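Local coordinates for VMB-1 (PDB 6JV4), which probably hydrolyses beta-lactam antibiotics to substituted beta-amino acids, as a zinc-dependent subclass B1 metallo-beta-lactamase, at residues Q59-K62 against Q63-W67; L106-K109 against L110-L113; W184-S187 against M188-I192. All coordinates share one frame; numbering follows the deposited sequence.

Contact 1 (Q59-K62 against Q63-W67); sequences QGTK and QLIEW
Q63 meets Q59 one turn back along the helix, and a water joins their amide ends. The backbone bonds come first. Q63 N donates to Q59 O over 2.9 Å, L64 N to G60 O, I65 N to T61 O, and E66 N to K62 O. These are the i to i+4 bonds of a regular alpha-helix. The straightest is that of I65 N to T61 O, with an angle of 165° at the hydrogen.

Water-mediated bonds form the second group. One water donates to Q59 OE1 and accepts from Q63 NE2, which lies 3.0 Å from the water oxygen. A second water donates to K62 O at 2.8 Å and makes a weak bond to E66 OE1. K62 O therefore takes both the helical N-H and a water.

Van der Waals contacts are the third group. The CG of Q63 stands beside its own backbone N (chi1 -69°), which lays the chain back over the carbonyl of Q59; CG is 3.2 Å from Q59 O. The amide of Q63 then runs on to outside partners, OE1 to T9 and NE2 to E11, and these fix its rotation. On the buried face, I65 CD1 reaches T61 CG2 at 4.2 Å, and the two side chains meet at a slant. The hydroxyl of T61, on the other branch, bonds D90 and the backbone O of T57.

The helix 58-70 is the crossover of a beta-alpha-beta unit between the parallel strands 48-52 and 74-79. L64 and I65 pack on M51 of strand 48-52, and L64 also on L14 of strand 13-16. T61, K62 and I65 lean on helix 91-96 through L93 and L94.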
# COMPACT_ATOMS: atom_id res chain seq x y z
N GLN A 59 -10.99 11.57 7.88
CA GLN A 59 -12.23 11.97 7.17
C GLN A 59 -12.32 11.14 5.87
O GLN A 59 -13.39 10.63 5.54
CB GLN A 59 -12.28 13.49 6.99
CG GLN A 59 -12.41 14.23 8.32
CD GLN A 59 -13.68 13.86 9.08
OE1 GLN A 59 -14.77 13.78 8.49
NE2 GLN A 59 -13.56 13.60 10.38
N GLY A 60 -11.21 11.00 5.15
CA GLY A 60 -11.22 10.21 3.90
C GLY A 60 -11.56 8.75 4.19
O GLY A 60 -12.30 8.18 3.38
N THR A 61 -11.03 8.14 5.25
CA THR A 61 -11.34 6.73 5.59
C THR A 61 -12.84 6.59 5.90
O THR A 61 -13.53 5.66 5.39
CB THR A 61 -10.46 6.20 6.72
OG1 THR A 61 -9.09 6.40 6.32
CG2 THR A 61 -10.76 4.76 7.04
N LYS A 62 -13.38 7.53 6.66
CA LYS A 62 -14.84 7.48 6.97
C LYS A 62 -15.64 7.63 5.67
O LYS A 62 -16.62 6.87 5.47
CB LYS A 62 -15.20 8.59 7.96
CG LYS A 62 -14.71 8.32 9.36
CD LYS A 62 -15.10 9.40 10.35
CE LYS A 62 -14.63 9.03 11.74
NZ LYS A 62 -15.17 9.97 12.75
N GLN A 63 -15.22 8.52 4.77
CA GLN A 63 -15.92 8.73 3.47
C GLN A 63 -15.82 7.45 2.63
O GLN A 63 -16.82 7.07 1.96
CB GLN A 63 -15.35 9.92 2.73
CG GLN A 63 -15.67 11.25 3.42
CD GLN A 63 -14.70 12.33 2.98
OE1 GLN A 63 -13.90 12.13 2.07
NE2 GLN A 63 -14.77 13.51 3.60
N LEU A 64 -14.66 6.79 2.68
CA LEU A 64 -14.46 5.55 1.89
C LEU A 64 -15.40 4.46 2.43
O LEU A 64 -16.02 3.75 1.61
CB LEU A 64 -13.01 5.10 1.97
CG LEU A 64 -12.68 3.87 1.12
CD1 LEU A 64 -13.07 4.08 -0.34
CD2 LEU A 64 -11.21 3.49 1.25
N ILE A 65 -15.50 4.31 3.74
CA ILE A 65 -16.42 3.31 4.36
C ILE A 65 -17.86 3.63 3.94
O ILE A 65 -18.60 2.69 3.53
CB ILE A 65 -16.23 3.28 5.88
CG1 ILE A 65 -14.89 2.63 6.24
CG2 ILE A 65 -17.39 2.60 6.61
CD1 ILE A 65 -14.45 2.92 7.63
N GLU A 66 -18.25 4.90 3.95
CA GLU A 66 -19.63 5.30 3.52
C GLU A 66 -19.84 4.88 2.07
O GLU A 66 -20.92 4.33 1.74
CB GLU A 66 -19.86 6.81 3.69
CG GLU A 66 -20.00 7.24 5.14
CD GLU A 66 -19.71 8.71 5.44
OE1 GLU A 66 -19.47 9.03 6.65
OE2 GLU A 66 -19.71 9.55 4.49
N TRP A 67 -18.88 5.14 1.19
CA TRP A 67 -19.01 4.82 -0.25
C TRP A 67 -19.14 3.32 -0.45
O TRP A 67 -20.03 2.91 -1.23
CB TRP A 67 -17.83 5.35 -1.04
CG TRP A 67 -17.84 5.00 -2.49
CD1 TRP A 67 -18.43 5.69 -3.50
CD2 TRP A 67 -17.13 3.91 -3.11
NE1 TRP A 67 -18.15 5.10 -4.71
CE2 TRP A 67 -17.37 4.00 -4.50
CE3 TRP A 67 -16.36 2.86 -2.62
CZ2 TRP A 67 -16.83 3.09 -5.41
CZ3 TRP A 67 -15.84 1.95 -3.52
CH2 TRP A 67 -16.09 2.05 -4.89
O HOH W 1 -16.58 13.67 5.96
O HOH W 2 -18.17 6.14 7.68

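Contact 2 (L106-K109 against L110-L113); sequences LTNK and LLKL
T107 O accepts the backbone N-H of L111 at 2.8 Å, and the donor sits nearly on the line of the C=O bond. K112 N reaches N108 O at the same length, with an angle of 158° at the hydrogen. L110 N to L106 O and L113 N to K109 O are the other helical bonds between the two segments.

L111 makes two of the side-chain contacts. With CG beside its own N (chi1 -71°), the branch lies back toward the preceding turn and brings CD1 to 3.9 Å from T107 CG2, alongside it. The same CD1 is 3.6 Å from N108 OD1, where the two side chains cross. L110 turns back likewise, with CG 3.4 Å from L106 O. Its CD2 lies beside K109 CE at 4.1 Å.

The polar ends have partners outside this helix, 105-113, which follows strand 100-104 in a beta-alpha-beta unit. T107 OG1 bonds D147, N108 ND2 bonds E122 and S119, and K109 NZ makes a salt bridge to E146. L110 packs on F83, which in sequence separates the zinc ligands H82 and H84. The chemistry implies a divided role: methyl groups and backbone bonds hold the helix together, while polar tips tie it to neighbouring loops and strand 121-123.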
# COMPACT_ATOMS: atom_id res chain seq x y z
N LEU A 106 6.55 -7.67 11.50
CA LEU A 106 7.49 -6.54 11.44
C LEU A 106 6.73 -5.22 11.48
O LEU A 106 7.21 -4.26 12.17
CB LEU A 106 8.34 -6.60 10.16
CG LEU A 106 9.39 -7.69 10.05
CD1 LEU A 106 10.08 -7.62 8.69
CD2 LEU A 106 10.41 -7.56 11.19
N THR A 107 5.63 -5.08 10.75
CA THR A 107 4.87 -3.82 10.80
C THR A 107 4.42 -3.59 12.27
O THR A 107 4.50 -2.45 12.78
CB THR A 107 3.73 -3.82 9.79
OG1 THR A 107 4.29 -3.89 8.48
CG2 THR A 107 2.84 -2.61 9.98
N ASN A 108 3.88 -4.62 12.92
CA ASN A 108 3.32 -4.45 14.28
C ASN A 108 4.45 -4.14 15.26
O ASN A 108 4.25 -3.29 16.15
CB ASN A 108 2.50 -5.66 14.71
CG ASN A 108 1.12 -5.64 14.07
OD1 ASN A 108 0.54 -4.58 13.80
ND2 ASN A 108 0.60 -6.84 13.83
N LYS A 109 5.65 -4.71 15.05
CA LYS A 109 6.85 -4.33 15.84
C LYS A 109 7.02 -2.81 15.76
O LYS A 109 7.27 -2.16 16.83
CB LYS A 109 8.11 -5.05 15.38
CG LYS A 109 9.39 -4.55 16.05
CD LYS A 109 10.61 -5.22 15.57
CE LYS A 109 11.07 -4.76 14.19
NZ LYS A 109 12.30 -5.48 13.78
N LEU A 110 6.98 -2.26 14.55
CA LEU A 110 7.30 -0.83 14.33
C LEU A 110 6.13 0.06 14.77
O LEU A 110 6.41 1.14 15.34
CB LEU A 110 7.72 -0.62 12.88
CG LEU A 110 9.01 -1.35 12.55
CD1 LEU A 110 9.36 -1.25 11.08
CD2 LEU A 110 10.15 -0.81 13.38
N LEU A 111 4.89 -0.41 14.66
CA LEU A 111 3.77 0.38 15.22
C LEU A 111 3.96 0.41 16.74
O LEU A 111 3.82 1.52 17.35
CB LEU A 111 2.45 -0.26 14.82
CG LEU A 111 2.07 -0.12 13.35
CD1 LEU A 111 0.90 -1.06 13.05
CD2 LEU A 111 1.71 1.30 12.97
N LYS A 112 4.28 -0.73 17.35
CA LYS A 112 4.38 -0.83 18.83
C LYS A 112 5.54 0.06 19.30
O LYS A 112 5.39 0.73 20.35
CB LYS A 112 4.57 -2.28 19.25
CG LYS A 112 4.59 -2.51 20.75
CD LYS A 112 4.76 -3.97 21.12
CE LYS A 112 5.55 -4.17 22.40
NZ LYS A 112 4.94 -3.41 23.52
N LEU A 113 6.65 0.08 18.55
CA LEU A 113 7.86 0.87 18.89
C LEU A 113 7.48 2.34 18.95
O LEU A 113 8.07 3.08 19.76
CB LEU A 113 8.91 0.66 17.79
CG LEU A 113 10.20 1.47 17.90
CD1 LEU A 113 10.96 1.10 19.17
CD2 LEU A 113 11.08 1.21 16.68

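Contact 3 (W184-S187 against M188-I192); sequences WPNS and MQKVI
W184 and M188 run alongside each other on the buried face of the helix. The apolar contact is made by the methyl of M188, with CE 4.2 Å from W184 CD1. CE comes to the edge of the indole, near the ring plane, and its closest approach is 3.8 Å, to W184 NE1. Bends at chi2 (59°) and chi3 (67°) curl the methionine chain back to it. The indole N-H itself bonds the backbone O of F164, and the F164 ring stacks on the indole.

Backbone bonds follow the alpha-helical pattern. M188 N donates to W184 O at 2.8 Å, Q189 N to P185 O, and K190 N to N186 O; V191 N to S187 O is weak. These residues make up most of helix 184-194, which connects strand 158-162 to the parallel strand 200-203 as a beta-alpha-beta crossover. Helix 212-226 packs beside it, with T217 against W184 and M188.

A water and polar side chains form a third group. The water donates to S187 OG at 2.8 Å and accepts from K190 NZ at 3.1 Å. S187 OG also bonds A142 O. The extended K190 chain brings CE to 3.9 Å from N186 ND2, which bonds E183.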
# COMPACT_ATOMS: atom_id res chain seq x y z
N TRP A 184 17.32 -2.24 -0.74
CA TRP A 184 16.15 -1.98 -1.60
C TRP A 184 16.30 -2.61 -2.99
O TRP A 184 15.37 -3.20 -3.51
CB TRP A 184 15.90 -0.49 -1.68
CG TRP A 184 14.51 -0.04 -2.02
CD1 TRP A 184 13.53 -0.69 -2.75
CD2 TRP A 184 13.96 1.24 -1.69
NE1 TRP A 184 12.43 0.11 -2.90
CE2 TRP A 184 12.66 1.29 -2.24
CE3 TRP A 184 14.44 2.33 -0.95
CZ2 TRP A 184 11.85 2.40 -2.13
CZ3 TRP A 184 13.59 3.38 -0.76
CH2 TRP A 184 12.34 3.44 -1.36
N PRO A 185 17.44 -2.49 -3.69
CA PRO A 185 17.52 -3.08 -5.03
C PRO A 185 17.39 -4.60 -5.04
O PRO A 185 16.83 -5.15 -5.98
CB PRO A 185 18.89 -2.63 -5.52
CG PRO A 185 19.27 -1.46 -4.64
CD PRO A 185 18.63 -1.72 -3.30
N ASN A 186 17.93 -5.28 -4.03
CA ASN A 186 17.82 -6.75 -3.92
C ASN A 186 16.35 -7.11 -3.64
O ASN A 186 15.78 -8.01 -4.27
CB ASN A 186 18.71 -7.33 -2.82
CG ASN A 186 18.73 -8.84 -2.83
OD1 ASN A 186 18.99 -9.46 -3.86
ND2 ASN A 186 18.42 -9.46 -1.70
N SER A 187 15.72 -6.43 -2.71
CA SER A 187 14.28 -6.66 -2.44
C SER A 187 13.48 -6.44 -3.71
O SER A 187 12.56 -7.21 -4.00
CB SER A 187 13.84 -5.73 -1.35
OG SER A 187 14.60 -5.99 -0.17
N MET A 188 13.79 -5.38 -4.44
CA MET A 188 13.07 -5.07 -5.71
C MET A 188 13.27 -6.19 -6.75
O MET A 188 12.29 -6.50 -7.49
CB MET A 188 13.50 -3.72 -6.29
CG MET A 188 12.58 -3.28 -7.45
SD MET A 188 10.82 -3.12 -6.96
CE MET A 188 10.92 -1.73 -5.87
N GLN A 189 14.48 -6.75 -6.84
CA GLN A 189 14.72 -7.85 -7.79
C GLN A 189 13.82 -9.03 -7.46
O GLN A 189 13.34 -9.70 -8.40
CB GLN A 189 16.19 -8.27 -7.84
CG GLN A 189 16.46 -9.15 -9.05
CD GLN A 189 16.28 -8.40 -10.35
OE1 GLN A 189 16.74 -7.26 -10.49
NE2 GLN A 189 15.70 -9.06 -11.34
N LYS A 190 13.56 -9.31 -6.16
CA LYS A 190 12.63 -10.41 -5.80
C LYS A 190 11.25 -10.14 -6.38
O LYS A 190 10.61 -11.07 -6.91
CB LYS A 190 12.60 -10.59 -4.28
CG LYS A 190 13.94 -11.05 -3.74
CD LYS A 190 13.90 -11.30 -2.27
CE LYS A 190 15.26 -11.69 -1.75
NZ LYS A 190 15.30 -11.39 -0.30
N VAL A 191 10.79 -8.89 -6.31
CA VAL A 191 9.46 -8.51 -6.84
C VAL A 191 9.48 -8.63 -8.36
O VAL A 191 8.53 -9.12 -8.91
CB VAL A 191 9.06 -7.12 -6.33
CG1 VAL A 191 7.76 -6.65 -6.96
CG2 VAL A 191 8.95 -7.14 -4.83
N ILE A 192 10.50 -8.08 -8.99
CA ILE A 192 10.65 -8.17 -10.47
C ILE A 192 10.57 -9.64 -10.89
O ILE A 192 9.93 -9.95 -11.88
CB ILE A 192 11.95 -7.50 -10.89
CG1 ILE A 192 11.85 -5.99 -10.74
CG2 ILE A 192 12.33 -7.90 -12.31
CD1 ILE A 192 13.17 -5.28 -10.82
O HOH W 3 15.79 -8.45 0.39

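The three contacts lie on three separate helices, met in series along the chain, and none touches another. Contacts 1 and 3 lie on opposite sides of the chain's centre, with their own centres 33 Å apart. Contact 2 is nearer to each: its centre is 25 Å from that of contact 1 and 22 Å from that of contact 3. Each helix belongs to a different beta-alpha-beta unit. The contacts differ in their distance from the zinc ligands. Between side chains, W184 is about 4 Å from H144, T107 about 5 Å from H82, and T61 about 10 Å from D86. The W184 side chain is about 8 Å from a bound zinc ion, and that of L110 about 10 Å.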